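Local coordinates for protein putative S-adenosylmethionine-dependent methyltransferase (Bacteroides thetaiotaomicron, PDB 1WYZ) that is a putative S-adenosylmethionine-dependent methyltransferase of the RsmI-like kind that probably transfers a methyl group to its substrate, at residues P9-D14 / E18-S23; E27-I32 / R44-K49; I125-A130 / A199-E204; K156-R161 / Q169-T174; G205-T210 / K214-H219. All blocks are in the same frame, centred on the assembly; numbering follows the deposited sequence.

Contact 1. Residues P9-D14 / E18-S23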
# COMPACT_ATOMS: atom_id res chain seq x y z
N PRO A 9 9.27 -7.87 1.72
CA PRO A 9 9.11 -7.32 0.37
C PRO A 9 10.42 -7.18 -0.44
O PRO A 9 11.50 -7.03 0.13
CB PRO A 9 8.40 -5.99 0.61
CG PRO A 9 8.78 -5.61 2.02
CD PRO A 9 8.78 -6.92 2.75
N VAL A 10 10.32 -7.25 -1.76
CA VAL A 10 11.49 -7.11 -2.65
C VAL A 10 11.32 -5.87 -3.52
O VAL A 10 10.34 -5.14 -3.38
CB VAL A 10 11.67 -8.35 -3.58
CG1 VAL A 10 11.89 -9.62 -2.76
CG2 VAL A 10 10.44 -8.50 -4.48
N THR A 11 12.26 -5.64 -4.44
CA THR A 11 12.19 -4.47 -5.32
C THR A 11 11.12 -4.60 -6.41
O THR A 11 10.82 -5.70 -6.88
CB THR A 11 13.54 -4.20 -6.04
OG1 THR A 11 13.88 -5.32 -6.86
CG2 THR A 11 14.65 -3.96 -5.02
N LEU A 12 10.56 -3.46 -6.82
CA LEU A 12 9.54 -3.42 -7.87
C LEU A 12 10.21 -3.65 -9.22
O LEU A 12 9.63 -4.25 -10.12
CB LEU A 12 8.83 -2.06 -7.86
CG LEU A 12 7.36 -1.94 -7.43
CD1 LEU A 12 7.08 -2.74 -6.16
CD2 LEU A 12 7.02 -0.47 -7.21
N GLY A 13 11.45 -3.19 -9.36
CA GLY A 13 12.17 -3.38 -10.61
C GLY A 13 13.65 -3.61 -10.37
O GLY A 13 14.03 -4.27 -9.41
N ASP A 14 14.48 -3.07 -11.26
CA ASP A 14 15.93 -3.19 -11.16
C ASP A 14 16.52 -1.93 -10.52
O ASP A 14 16.93 -1.00 -11.21
CB ASP A 14 16.52 -3.41 -12.56
CG ASP A 14 18.03 -3.22 -12.59
OD1 ASP A 14 18.72 -3.82 -11.75
OD2 ASP A 14 18.52 -2.47 -13.47
N GLU A 18 18.57 -0.51 -1.36
CA GLU A 18 18.48 0.57 -0.38
C GLU A 18 17.61 1.76 -0.80
O GLU A 18 17.33 2.64 0.01
CB GLU A 18 19.89 1.07 -0.03
CG GLU A 18 20.75 1.42 -1.23
CD GLU A 18 21.51 0.22 -1.79
OE1 GLU A 18 20.88 -0.75 -2.25
OE2 GLU A 18 22.76 0.26 -1.77
N GLN A 19 17.19 1.78 -2.05
CA GLN A 19 16.36 2.88 -2.53
C GLN A 19 14.89 2.62 -2.18
O GLN A 19 14.08 3.55 -2.08
CB GLN A 19 16.50 3.02 -4.05
CG GLN A 19 15.84 4.25 -4.67
CD GLN A 19 15.40 4.01 -6.12
OE1 GLN A 19 16.18 3.54 -6.95
NE2 GLN A 19 14.15 4.34 -6.42
N VAL A 20 14.55 1.35 -1.97
CA VAL A 20 13.16 1.01 -1.69
C VAL A 20 12.89 0.10 -0.49
O VAL A 20 11.73 -0.20 -0.20
CB VAL A 20 12.53 0.39 -2.95
CG1 VAL A 20 12.57 1.41 -4.10
CG2 VAL A 20 13.28 -0.89 -3.33
N LEU A 21 13.93 -0.30 0.24
CA LEU A 21 13.76 -1.17 1.41
C LEU A 21 14.39 -0.62 2.68
O LEU A 21 15.49 -0.09 2.65
CB LEU A 21 14.35 -2.55 1.12
CG LEU A 21 13.75 -3.28 -0.08
CD1 LEU A 21 14.62 -4.45 -0.45
CD2 LEU A 21 12.32 -3.73 0.24
N PRO A 22 13.68 -0.70 3.81
CA PRO A 22 14.29 -0.18 5.04
C PRO A 22 15.44 -1.12 5.43
O PRO A 22 15.34 -2.34 5.28
CB PRO A 22 13.14 -0.21 6.04
CG PRO A 22 11.94 0.03 5.19
CD PRO A 22 12.23 -0.88 4.00
N SER A 23 16.54 -0.55 5.92
CA SER A 23 17.69 -1.37 6.32
C SER A 23 17.35 -2.32 7.47
O SER A 23 18.04 -3.30 7.70
CB SER A 23 18.88 -0.48 6.69
OG SER A 23 18.57 0.38 7.76
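Thr11 and Val20 meet methyl to methyl, their side chains crossing at about a right angle. The contact closes a strand-loop-helix connection in the N-terminal domain. This domain has a parallel sheet, consistent with the RsmI-like methyltransferase family. Residues 9-14 leave the end of strand 5-8, and residues 18-23 take in the end of the short, weakly bonded helix 17-20 and the residues after it. CG2 of Thr11 lies 3.8 Å from CG2 of Val20. The threonine holds CG2 beside its backbone N and OG1 between N and the carbonyl carbon (chi1 62°). Its two branches therefore do different work. The methyl packs across the contact, while OG1 donates to Gly13 O at 2.8 Å, in the plane of that carbonyl. A valine here would probably keep some of the packing but lose this bond, leaving the Gly13 carbonyl without its hydroxyl partner and the loop less firmly bent. Leu21 points toward the loop and brings both methyls to the backbone of Pro9. The Pro9 ring adds a looser apolar touch. This is a surface contact close to the dimer interface. Pro22 packs on Gln19 of the second subunit. Gln19 of this chain donates through NE2 to Thr202 O. At the Pro9 end the approach is closest for CD2 of Leu21, which sits 3.4 Å from Pro9 O.

Contact 2. Residues E27-I32 / R44-K49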
# COMPACT_ATOMS: atom_id res chain seq x y z
N GLU A 27 18.31 -6.60 8.86
CA GLU A 27 18.64 -7.11 10.18
C GLU A 27 17.88 -8.38 10.49
O GLU A 27 18.46 -9.37 10.95
CB GLU A 27 18.33 -6.07 11.26
CG GLU A 27 19.28 -4.87 11.29
CD GLU A 27 18.85 -3.85 12.33
OE1 GLU A 27 18.62 -4.25 13.49
OE2 GLU A 27 18.75 -2.65 11.98
N ILE A 28 16.57 -8.38 10.25
CA ILE A 28 15.79 -9.56 10.55
C ILE A 28 16.03 -10.66 9.51
O ILE A 28 16.01 -11.84 9.83
CB ILE A 28 14.26 -9.23 10.71
CG1 ILE A 28 13.63 -8.97 9.36
CG2 ILE A 28 14.07 -8.01 11.60
CD1 ILE A 28 13.13 -10.21 8.64
N ILE A 29 16.29 -10.28 8.27
CA ILE A 29 16.54 -11.31 7.28
C ILE A 29 17.74 -12.16 7.72
O ILE A 29 17.72 -13.38 7.60
CB ILE A 29 16.82 -10.72 5.90
CG1 ILE A 29 15.48 -10.27 5.28
CG2 ILE A 29 17.55 -11.75 5.03
CD1 ILE A 29 15.62 -9.40 4.03
N ARG A 30 18.78 -11.49 8.23
CA ARG A 30 19.98 -12.16 8.70
C ARG A 30 19.64 -13.23 9.74
O ARG A 30 20.40 -14.18 9.94
CB ARG A 30 20.94 -11.14 9.34
CG ARG A 30 21.66 -10.27 8.33
CD ARG A 30 22.45 -9.17 9.00
NE ARG A 30 23.07 -8.30 8.01
CZ ARG A 30 23.30 -7.00 8.18
NH1 ARG A 30 22.97 -6.41 9.32
NH2 ARG A 30 23.86 -6.29 7.21
N GLY A 31 18.49 -13.06 10.40
CA GLY A 31 18.08 -14.02 11.40
C GLY A 31 17.39 -15.24 10.83
O GLY A 31 17.72 -16.38 11.18
N ILE A 32 16.42 -15.01 9.95
CA ILE A 32 15.64 -16.08 9.34
C ILE A 32 16.47 -17.15 8.64
O ILE A 32 17.38 -16.85 7.88
CB ILE A 32 14.65 -15.50 8.34
CG1 ILE A 32 13.79 -14.45 9.05
CG2 ILE A 32 13.80 -16.60 7.75
CD1 ILE A 32 12.75 -14.92 10.06
N ARG A 44 16.49 -16.81 -3.75
CA ARG A 44 17.88 -17.04 -3.37
C ARG A 44 18.75 -15.89 -3.89
O ARG A 44 19.55 -15.34 -3.14
CB ARG A 44 18.36 -18.39 -3.91
CG ARG A 44 19.76 -18.77 -3.43
CD ARG A 44 20.16 -20.19 -3.84
NE ARG A 44 19.47 -21.22 -3.07
CZ ARG A 44 19.98 -22.43 -2.83
NH1 ARG A 44 21.18 -22.75 -3.29
NH2 ARG A 44 19.30 -23.32 -2.12
N ARG A 45 18.58 -15.53 -5.16
CA ARG A 45 19.36 -14.44 -5.74
C ARG A 45 19.15 -13.18 -4.90
O ARG A 45 20.08 -12.44 -4.62
CB ARG A 45 18.93 -14.17 -7.18
CG ARG A 45 19.00 -15.38 -8.10
CD ARG A 45 18.59 -15.03 -9.52
NE ARG A 45 19.57 -14.17 -10.19
CZ ARG A 45 20.79 -14.57 -10.57
NH1 ARG A 45 21.18 -15.82 -10.35
NH2 ARG A 45 21.61 -13.72 -11.17
N PHE A 46 17.90 -12.94 -4.52
CA PHE A 46 17.55 -11.78 -3.71
C PHE A 46 18.32 -11.70 -2.40
O PHE A 46 18.89 -10.65 -2.08
CB PHE A 46 16.06 -11.78 -3.40
CG PHE A 46 15.66 -10.75 -2.39
CD1 PHE A 46 15.61 -9.41 -2.73
CD2 PHE A 46 15.33 -11.12 -1.08
CE1 PHE A 46 15.22 -8.44 -1.79
CE2 PHE A 46 14.94 -10.17 -0.14
CZ PHE A 46 14.89 -8.82 -0.49
N LEU A 47 18.33 -12.78 -1.64
CA LEU A 47 19.02 -12.79 -0.36
C LEU A 47 20.51 -12.51 -0.54
O LEU A 47 21.18 -12.05 0.39
CB LEU A 47 18.81 -14.12 0.37
CG LEU A 47 17.40 -14.45 0.88
CD1 LEU A 47 17.39 -15.86 1.45
CD2 LEU A 47 16.94 -13.45 1.93
N LYS A 48 21.03 -12.78 -1.73
CA LYS A 48 22.44 -12.54 -2.03
C LYS A 48 22.68 -11.04 -2.09
O LYS A 48 23.68 -10.54 -1.57
CB LYS A 48 22.83 -13.17 -3.38
CG LYS A 48 23.52 -14.54 -3.30
CD LYS A 48 25.00 -14.43 -2.90
CE LYS A 48 25.24 -14.77 -1.44
NZ LYS A 48 24.74 -13.73 -0.51
N LYS A 49 21.74 -10.34 -2.71
CA LYS A 49 21.82 -8.89 -2.85
C LYS A 49 21.56 -8.23 -1.49
O LYS A 49 22.01 -7.11 -1.23
CB LYS A 49 20.80 -8.43 -3.89
CG LYS A 49 21.29 -7.33 -4.82
CD LYS A 49 21.34 -5.97 -4.14
CE LYS A 49 21.55 -4.84 -5.15
NZ LYS A 49 21.30 -3.50 -4.55
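Ile29 packs its CG2 methyl against one branch of Leu47, with CG2 of Ile29 3.6 Å from CD2 of Leu47. The two side chains cross at a slant, so the meeting is between single methyl groups and not along their lengths. CG2 of Ile29 stands anti to the backbone N, and CG1 lies beside that N (chi1 -76°). This splits the two branches of the isoleucine between two partners. CG2 goes to the leucine. The longer branch runs on to CD1, which lies 4.3 Å from CE2 of Phe46 and meets the ring at an oblique angle. The contact joins helix 24-29 to helix 40-50 within the parallel sheet domain. Strand 34-37 lies between them in sequence, and the contact packs one helix on the other. All three touching residues are buried, and the interface is wholly apolar. Ile29 also rests on Leu8 of strand 5-8, which places it between the sheet and the neighbouring helix. Phe46 also packs on Leu17 of helix 17-20. The carbonyl of Ile28 accepts from two backbone donors, Gly31 N at 2.8 Å and Ile32 N at 3.2 Å. Just beyond Ile29, the exposed Arg30 forms a salt bridge through NE to Asp51, after the end of helix 40-50.

Contact 3. Residues I125-A130 / A199-E204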
# COMPACT_ATOMS: atom_id res chain seq x y z
N ILE A 125 0.17 1.88 -3.46
CA ILE A 125 0.12 3.13 -2.68
C ILE A 125 1.00 4.23 -3.27
O ILE A 125 0.66 5.41 -3.17
CB ILE A 125 0.52 2.95 -1.18
CG1 ILE A 125 2.04 2.87 -1.06
CG2 ILE A 125 -0.14 1.70 -0.59
CD1 ILE A 125 2.58 3.12 0.34
N LEU A 126 2.13 3.86 -3.86
CA LEU A 126 3.02 4.84 -4.48
C LEU A 126 2.25 5.55 -5.60
O LEU A 126 2.35 6.77 -5.76
CB LEU A 126 4.27 4.16 -5.04
CG LEU A 126 5.30 3.78 -3.96
CD1 LEU A 126 6.37 2.84 -4.53
CD2 LEU A 126 5.94 5.05 -3.38
N SER A 127 1.45 4.78 -6.35
CA SER A 127 0.64 5.33 -7.44
C SER A 127 -0.40 6.29 -6.91
O SER A 127 -0.51 7.41 -7.40
CB SER A 127 -0.07 4.22 -8.22
OG SER A 127 0.82 3.61 -9.14
N VAL A 128 -1.17 5.84 -5.94
CA VAL A 128 -2.19 6.71 -5.36
C VAL A 128 -1.54 8.03 -4.99
O VAL A 128 -2.08 9.09 -5.27
CB VAL A 128 -2.80 6.08 -4.09
CG1 VAL A 128 -3.66 7.11 -3.37
CG2 VAL A 128 -3.64 4.86 -4.48
N MSE A 129 -0.37 7.94 -4.37
CA MSE A 129 0.36 9.12 -3.93
C MSE A 129 0.71 10.09 -5.04
O MSE A 129 0.44 11.29 -4.94
CB MSE A 129 1.64 8.70 -3.20
CG MSE A 129 1.42 8.07 -1.82
SE MSE A 129 3.04 7.25 -1.10
CE MSE A 129 4.21 8.81 -1.20
N ALA A 130 1.29 9.57 -6.11
CA ALA A 130 1.72 10.42 -7.21
C ALA A 130 0.62 10.85 -8.15
O ALA A 130 0.84 11.74 -8.98
CB ALA A 130 2.82 9.74 -8.00
N ALA A 199 4.00 4.14 -14.97
CA ALA A 199 4.92 3.13 -15.50
C ALA A 199 6.32 3.21 -14.87
O ALA A 199 6.81 4.29 -14.57
CB ALA A 199 5.00 3.29 -17.01
N ASN A 200 6.96 2.06 -14.71
CA ASN A 200 8.29 1.97 -14.11
C ASN A 200 8.42 2.69 -12.79
O ASN A 200 9.37 3.43 -12.57
CB ASN A 200 9.36 2.53 -15.05
CG ASN A 200 9.70 1.58 -16.16
OD1 ASN A 200 9.84 0.37 -15.94
ND2 ASN A 200 9.85 2.11 -17.36
N ILE A 201 7.46 2.46 -11.90
CA ILE A 201 7.48 3.11 -10.59
C ILE A 201 8.75 2.69 -9.84
O ILE A 201 9.07 1.50 -9.74
CB ILE A 201 6.19 2.73 -9.78
CG1 ILE A 201 4.95 3.11 -10.60
CG2 ILE A 201 6.17 3.46 -8.44
CD1 ILE A 201 3.64 2.48 -10.11
N THR A 202 9.47 3.70 -9.33
CA THR A 202 10.73 3.54 -8.59
C THR A 202 11.95 3.17 -9.46
O THR A 202 13.08 3.16 -8.97
CB THR A 202 10.63 2.50 -7.44
OG1 THR A 202 10.69 1.17 -7.98
CG2 THR A 202 9.35 2.67 -6.66
N CYS A 203 11.72 2.87 -10.74
CA CYS A 203 12.82 2.49 -11.64
C CYS A 203 13.49 3.66 -12.38
O CYS A 203 14.34 3.45 -13.24
CB CYS A 203 12.33 1.47 -12.67
SG CYS A 203 11.70 -0.05 -11.94
N GLU A 204 13.09 4.87 -12.04
CA GLU A 204 13.61 6.10 -12.65
C GLU A 204 13.51 6.24 -14.17
O GLU A 204 13.97 7.23 -14.74
CB GLU A 204 15.04 6.38 -12.17
CG GLU A 204 15.06 6.90 -10.74
CD GLU A 204 13.91 7.86 -10.45
OE1 GLU A 204 13.88 8.96 -11.05
OE2 GLU A 204 13.03 7.52 -9.62
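Apolar contacts between Leu126 and the pair Ile201 and Thr202 make up most of this interface. CG2 of Ile201 lies 4.0 Å from CB of Leu126 and is equally near the CD1 methyl of that leucine. CD1 of Leu126 also meets the CG2 methyl of Thr202, 3.7 Å away, with those two side chains at about a right angle. Ile201 uses its two branches separately. With CG1 beside the backbone N (chi1 -56°), CG2 stands anti to that N and meets the leucine. The other branch extends to CD1, which packs against OG of Ser127. That hydroxyl has its polar partner within its own helix, the carbonyl of Ser123. The contact packs helix 123-131 against the connecting loop of the beta hairpin made by strands 194-199 and 207-212, at one side of the mixed sheet. Ser127 and Ile201 both touch Ile229 of strand 228-233, so they meet over that sheet. The polar interactions shape the loop itself. Residues Asn200 to Cys203 form a type II beta turn, closed by Cys203 N to Asn200 O at 3.0 Å. Thr202 N donates to OE1 of Glu206. Contacts with the second subunit lie nearby, where Leu126 packs on Pro117 of the second subunit and Met129, a selenomethionine, on Leu7 of that subunit.

Contact 4. Residues K156-R161 / Q169-T174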
# COMPACT_ATOMS: atom_id res chain seq x y z
N LYS A 156 -16.55 0.55 -17.25
CA LYS A 156 -17.76 1.35 -17.08
C LYS A 156 -18.27 1.32 -15.63
O LYS A 156 -18.71 2.34 -15.10
CB LYS A 156 -18.84 0.83 -18.03
CG LYS A 156 -19.82 1.88 -18.51
CD LYS A 156 -19.17 2.84 -19.50
CE LYS A 156 -20.19 3.85 -20.03
NZ LYS A 156 -19.56 4.90 -20.88
N THR A 157 -18.19 0.15 -14.99
CA THR A 157 -18.65 -0.02 -13.61
C THR A 157 -17.68 0.63 -12.65
O THR A 157 -18.09 1.28 -11.69
CB THR A 157 -18.80 -1.51 -13.23
OG1 THR A 157 -19.63 -2.18 -14.20
CG2 THR A 157 -19.46 -1.65 -11.87
N LEU A 158 -16.39 0.44 -12.89
CA LEU A 158 -15.37 1.04 -12.03
C LEU A 158 -15.63 2.54 -12.03
O LEU A 158 -15.74 3.17 -10.97
CB LEU A 158 -13.97 0.76 -12.57
CG LEU A 158 -13.11 -0.33 -11.92
CD1 LEU A 158 -13.96 -1.50 -11.44
CD2 LEU A 158 -12.10 -0.80 -12.95
N GLU A 159 -15.74 3.09 -13.24
CA GLU A 159 -15.97 4.52 -13.43
C GLU A 159 -17.21 5.01 -12.69
O GLU A 159 -17.17 6.05 -12.03
CB GLU A 159 -16.07 4.84 -14.93
CG GLU A 159 -16.20 6.33 -15.24
CD GLU A 159 -16.10 6.64 -16.74
OE1 GLU A 159 -16.70 5.91 -17.55
OE2 GLU A 159 -15.43 7.64 -17.09
N GLN A 160 -18.30 4.25 -12.77
CA GLN A 160 -19.52 4.66 -12.07
C GLN A 160 -19.27 4.70 -10.56
O GLN A 160 -19.71 5.62 -9.87
CB GLN A 160 -20.68 3.71 -12.43
CG GLN A 160 -21.23 3.92 -13.84
CD GLN A 160 -22.19 2.83 -14.30
OE1 GLN A 160 -21.89 1.64 -14.19
NE2 GLN A 160 -23.35 3.24 -14.82
N ARG A 161 -18.53 3.71 -10.05
CA ARG A 161 -18.22 3.65 -8.63
C ARG A 161 -17.37 4.86 -8.23
O ARG A 161 -17.45 5.35 -7.10
CB ARG A 161 -17.48 2.35 -8.29
CG ARG A 161 -18.38 1.27 -7.72
CD ARG A 161 -17.60 0.00 -7.44
NE ARG A 161 -18.37 -1.00 -6.71
CZ ARG A 161 -17.89 -2.19 -6.36
NH1 ARG A 161 -16.64 -2.52 -6.68
NH2 ARG A 161 -18.64 -3.05 -5.68
N GLN A 169 -10.05 4.11 -8.40
CA GLN A 169 -10.11 2.73 -8.88
C GLN A 169 -8.78 2.35 -9.53
O GLN A 169 -8.30 3.06 -10.42
CB GLN A 169 -11.26 2.56 -9.87
CG GLN A 169 -12.63 2.98 -9.33
CD GLN A 169 -13.08 2.23 -8.05
OE1 GLN A 169 -13.18 0.99 -8.03
NE2 GLN A 169 -13.35 2.99 -7.00
N LEU A 170 -8.17 1.25 -9.10
CA LEU A 170 -6.87 0.83 -9.64
C LEU A 170 -6.86 -0.56 -10.25
O LEU A 170 -7.46 -1.49 -9.70
CB LEU A 170 -5.78 0.85 -8.55
CG LEU A 170 -5.35 2.08 -7.77
CD1 LEU A 170 -6.37 2.40 -6.68
CD2 LEU A 170 -4.00 1.80 -7.13
N PHE A 171 -6.13 -0.71 -11.35
CA PHE A 171 -5.99 -2.00 -12.02
C PHE A 171 -4.69 -2.04 -12.82
O PHE A 171 -4.17 -1.01 -13.24
CB PHE A 171 -7.22 -2.27 -12.91
CG PHE A 171 -7.55 -1.17 -13.88
CD1 PHE A 171 -6.97 -1.14 -15.16
CD2 PHE A 171 -8.46 -0.17 -13.54
CE1 PHE A 171 -7.31 -0.15 -16.09
CE2 PHE A 171 -8.81 0.84 -14.47
CZ PHE A 171 -8.22 0.84 -15.75
N ILE A 172 -4.15 -3.24 -13.02
CA ILE A 172 -2.90 -3.40 -13.75
C ILE A 172 -3.09 -4.20 -15.04
O ILE A 172 -4.14 -4.81 -15.26
CB ILE A 172 -1.84 -4.10 -12.90
CG1 ILE A 172 -2.29 -5.53 -12.58
CG2 ILE A 172 -1.60 -3.31 -11.61
CD1 ILE A 172 -1.20 -6.44 -12.00
N GLU A 173 -2.06 -4.17 -15.88
CA GLU A 173 -2.09 -4.86 -17.17
C GLU A 173 -0.77 -5.49 -17.57
O GLU A 173 0.30 -4.98 -17.26
CB GLU A 173 -2.52 -3.89 -18.27
CG GLU A 173 -3.91 -4.17 -18.82
CD GLU A 173 -4.00 -5.50 -19.56
OE1 GLU A 173 -3.47 -6.52 -19.06
OE2 GLU A 173 -4.62 -5.53 -20.64
N THR A 174 -0.86 -6.62 -18.28
CA THR A 174 0.33 -7.32 -18.74
C THR A 174 1.08 -6.41 -19.72
O THR A 174 0.47 -5.74 -20.55
CB THR A 174 -0.04 -8.67 -19.42
OG1 THR A 174 1.15 -9.45 -19.60
CG2 THR A 174 -0.69 -8.43 -20.77
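The Phe171 ring is met obliquely by the CD2 methyl of Leu158, which lies 3.7 Å from CD2 of Phe171. Met181 and Ile185 of helix 178-188 also pack on this phenylalanine. The other flat group, the Gln169 amide, is held at both ends by residues outside the two segments: NE2 donates to Gln167 O, and OE1 is hydrogen-bonded to His141 NE2. Gln169 bends at chi2 (-58°), and its aliphatic part lies against the helix, with CG 3.5 Å from Leu158 O. Helix 150-165 and strand 168-173 belong to a beta-alpha-beta unit that starts with strand 138-143. The axes of segments 156-161 and 169-173 come within 9.3 Å and run roughly antiparallel, at 152°. An alanine in place of Leu158 would probably open a gap beside the Phe171 ring and take away part of the apolar cover over CB of Gln169. Arg161 adds CB near the Gln169 amide; its end leads away from the strand, and NH2 forms a salt bridge with Glu165 of the second subunit.

Contact 5. Residues G205-T210 / K214-H219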
# COMPACT_ATOMS: atom_id res chain seq x y z
N GLY A 205 12.92 5.25 -14.82
CA GLY A 205 12.64 5.35 -16.24
C GLY A 205 11.19 5.78 -16.07
O GLY A 205 10.44 6.04 -17.01
N GLU A 206 10.84 5.82 -14.79
CA GLU A 206 9.53 6.18 -14.25
C GLU A 206 8.74 7.23 -15.00
O GLU A 206 9.28 8.20 -15.50
CB GLU A 206 9.71 6.64 -12.79
CG GLU A 206 8.43 7.16 -12.12
CD GLU A 206 8.66 7.69 -10.70
OE1 GLU A 206 8.86 6.87 -9.77
OE2 GLU A 206 8.63 8.93 -10.53
N PHE A 207 7.44 7.01 -15.05
CA PHE A 207 6.52 7.91 -15.70
C PHE A 207 5.24 7.82 -14.88
O PHE A 207 4.67 6.73 -14.75
CB PHE A 207 6.25 7.46 -17.13
CG PHE A 207 5.23 8.30 -17.86
CD1 PHE A 207 5.59 9.52 -18.44
CD2 PHE A 207 3.90 7.89 -17.94
CE1 PHE A 207 4.64 10.32 -19.11
CE2 PHE A 207 2.94 8.68 -18.61
CZ PHE A 207 3.31 9.89 -19.18
N ILE A 208 4.80 8.93 -14.30
CA ILE A 208 3.58 8.96 -13.51
C ILE A 208 2.97 10.33 -13.68
O ILE A 208 3.39 11.29 -13.05
CB ILE A 208 3.81 8.77 -12.02
CG1 ILE A 208 4.67 7.53 -11.77
CG2 ILE A 208 2.45 8.69 -11.31
CD1 ILE A 208 5.22 7.39 -10.35
N GLN A 209 1.96 10.38 -14.53
CA GLN A 209 1.30 11.63 -14.87
C GLN A 209 -0.20 11.42 -14.85
O GLN A 209 -0.70 10.38 -15.26
CB GLN A 209 1.78 12.03 -16.26
CG GLN A 209 1.37 13.40 -16.73
CD GLN A 209 2.02 13.74 -18.05
OE1 GLN A 209 1.83 13.04 -19.05
NE2 GLN A 209 2.80 14.81 -18.07
N THR A 210 -0.92 12.42 -14.35
CA THR A 210 -2.37 12.36 -14.30
C THR A 210 -2.92 13.27 -15.37
O THR A 210 -2.36 14.32 -15.67
CB THR A 210 -2.91 12.82 -12.94
OG1 THR A 210 -2.60 11.83 -11.96
CG2 THR A 210 -4.42 12.99 -13.01
N LYS A 214 -9.97 13.01 -22.08
CA LYS A 214 -10.02 13.88 -23.24
C LYS A 214 -8.61 14.35 -23.61
O LYS A 214 -8.25 14.37 -24.78
CB LYS A 214 -10.89 15.11 -22.96
CG LYS A 214 -10.99 16.08 -24.14
CD LYS A 214 -11.56 17.43 -23.72
CE LYS A 214 -11.74 18.35 -24.91
NZ LYS A 214 -12.77 17.83 -25.87
N ASP A 215 -7.83 14.72 -22.60
CA ASP A 215 -6.46 15.19 -22.84
C ASP A 215 -5.43 14.09 -23.05
O ASP A 215 -4.29 14.37 -23.39
CB ASP A 215 -6.00 16.12 -21.71
CG ASP A 215 -6.63 17.51 -21.80
OD1 ASP A 215 -6.46 18.18 -22.84
OD2 ASP A 215 -7.30 17.93 -20.82
N TRP A 216 -5.83 12.83 -22.85
CA TRP A 216 -4.92 11.72 -23.07
C TRP A 216 -4.93 11.36 -24.55
O TRP A 216 -3.92 10.93 -25.11
CB TRP A 216 -5.32 10.50 -22.23
CG TRP A 216 -4.58 10.39 -20.91
CD1 TRP A 216 -5.13 10.32 -19.66
CD2 TRP A 216 -3.16 10.30 -20.72
NE1 TRP A 216 -4.15 10.19 -18.71
CE2 TRP A 216 -2.92 10.17 -19.33
CE3 TRP A 216 -2.06 10.31 -21.59
CZ2 TRP A 216 -1.64 10.06 -18.79
CZ3 TRP A 216 -0.77 10.20 -21.05
CH2 TRP A 216 -0.58 10.07 -19.66
N LYS A 217 -6.08 11.56 -25.19
CA LYS A 217 -6.25 11.25 -26.61
C LYS A 217 -4.96 11.53 -27.35
O LYS A 217 -4.37 10.63 -27.95
CB LYS A 217 -7.38 12.09 -27.20
CG LYS A 217 -8.74 11.82 -26.56
CD LYS A 217 -9.20 10.38 -26.81
CE LYS A 217 -10.51 10.07 -26.09
NZ LYS A 217 -11.64 10.93 -26.54
N GLY A 218 -4.52 12.77 -27.31
CA GLY A 218 -3.28 13.12 -27.97
C GLY A 218 -2.17 12.83 -26.98
O GLY A 218 -2.38 12.93 -25.77
N HIS A 219 -1.00 12.45 -27.48
CA HIS A 219 0.12 12.17 -26.60
C HIS A 219 -0.06 10.94 -25.70
O HIS A 219 -0.34 11.07 -24.51
CB HIS A 219 0.44 13.39 -25.72
CG HIS A 219 1.30 14.41 -26.40
ND1 HIS A 219 0.90 15.09 -27.53
CD2 HIS A 219 2.55 14.85 -26.11
CE1 HIS A 219 1.87 15.91 -27.91
NE2 HIS A 219 2.88 15.78 -27.07
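Residues 207-210 form an extended strand, and residues 214-216 a weakly bonded helical turn that loosens into loop by Gly218. The chain reverses between them, which lets one side chain from the turn reach back to the strand. That side chain is Trp216. Its CB does not point at the strand, but the far end of the indole comes closer. Phe207 points toward it from the opposite direction, with CG anti to the backbone N (chi1 177°). The two rings meet edge to edge, each near the plane of the other, with CZ of Phe207 3.9 Å from CH2 of Trp216. Gln209 adds two oxygens. Its backbone O lies at the indole edge, 3.7 Å from CZ2 of Trp216, and OE1 of Gln209 is 3.9 Å from CH2 of Trp216. The amide and indole planes are 60° apart. The indole has polar partners outside the two segments: NE1 donates to Leu195 O, and Arg211 makes a cation-pi contact with the ring. Trp216 thus fastens helix 213-216 to strand 207-212, at one edge of the mixed sheet within this chain, and to its neighbour 194-199, where both aromatic residues pack on Ile197.

Contacts 2, 3 and 4 are buried, contact 5 is partly buried, and contact 1 lies at the surface. Contacts 1 and 2 belong to the parallel sheet domain and touch through Phe46, which meets Val10. Contacts 3, 4 and 5 gather round the mixed sheet. Contact 3 supplies the turn that leads into the strand of contact 5, and Ala199 and Phe207 pair there. Gln19 ties contact 1 to the loop of contact 3. Contact 2 is purely apolar. Contacts 1 and 3 also set methyl groups against backbone or hydroxyl oxygens, contact 4 adds an amide, and contact 5 sets two aromatic edges together, with oxygens of Gln209 near the indole. All but contact 2 reach the second subunit.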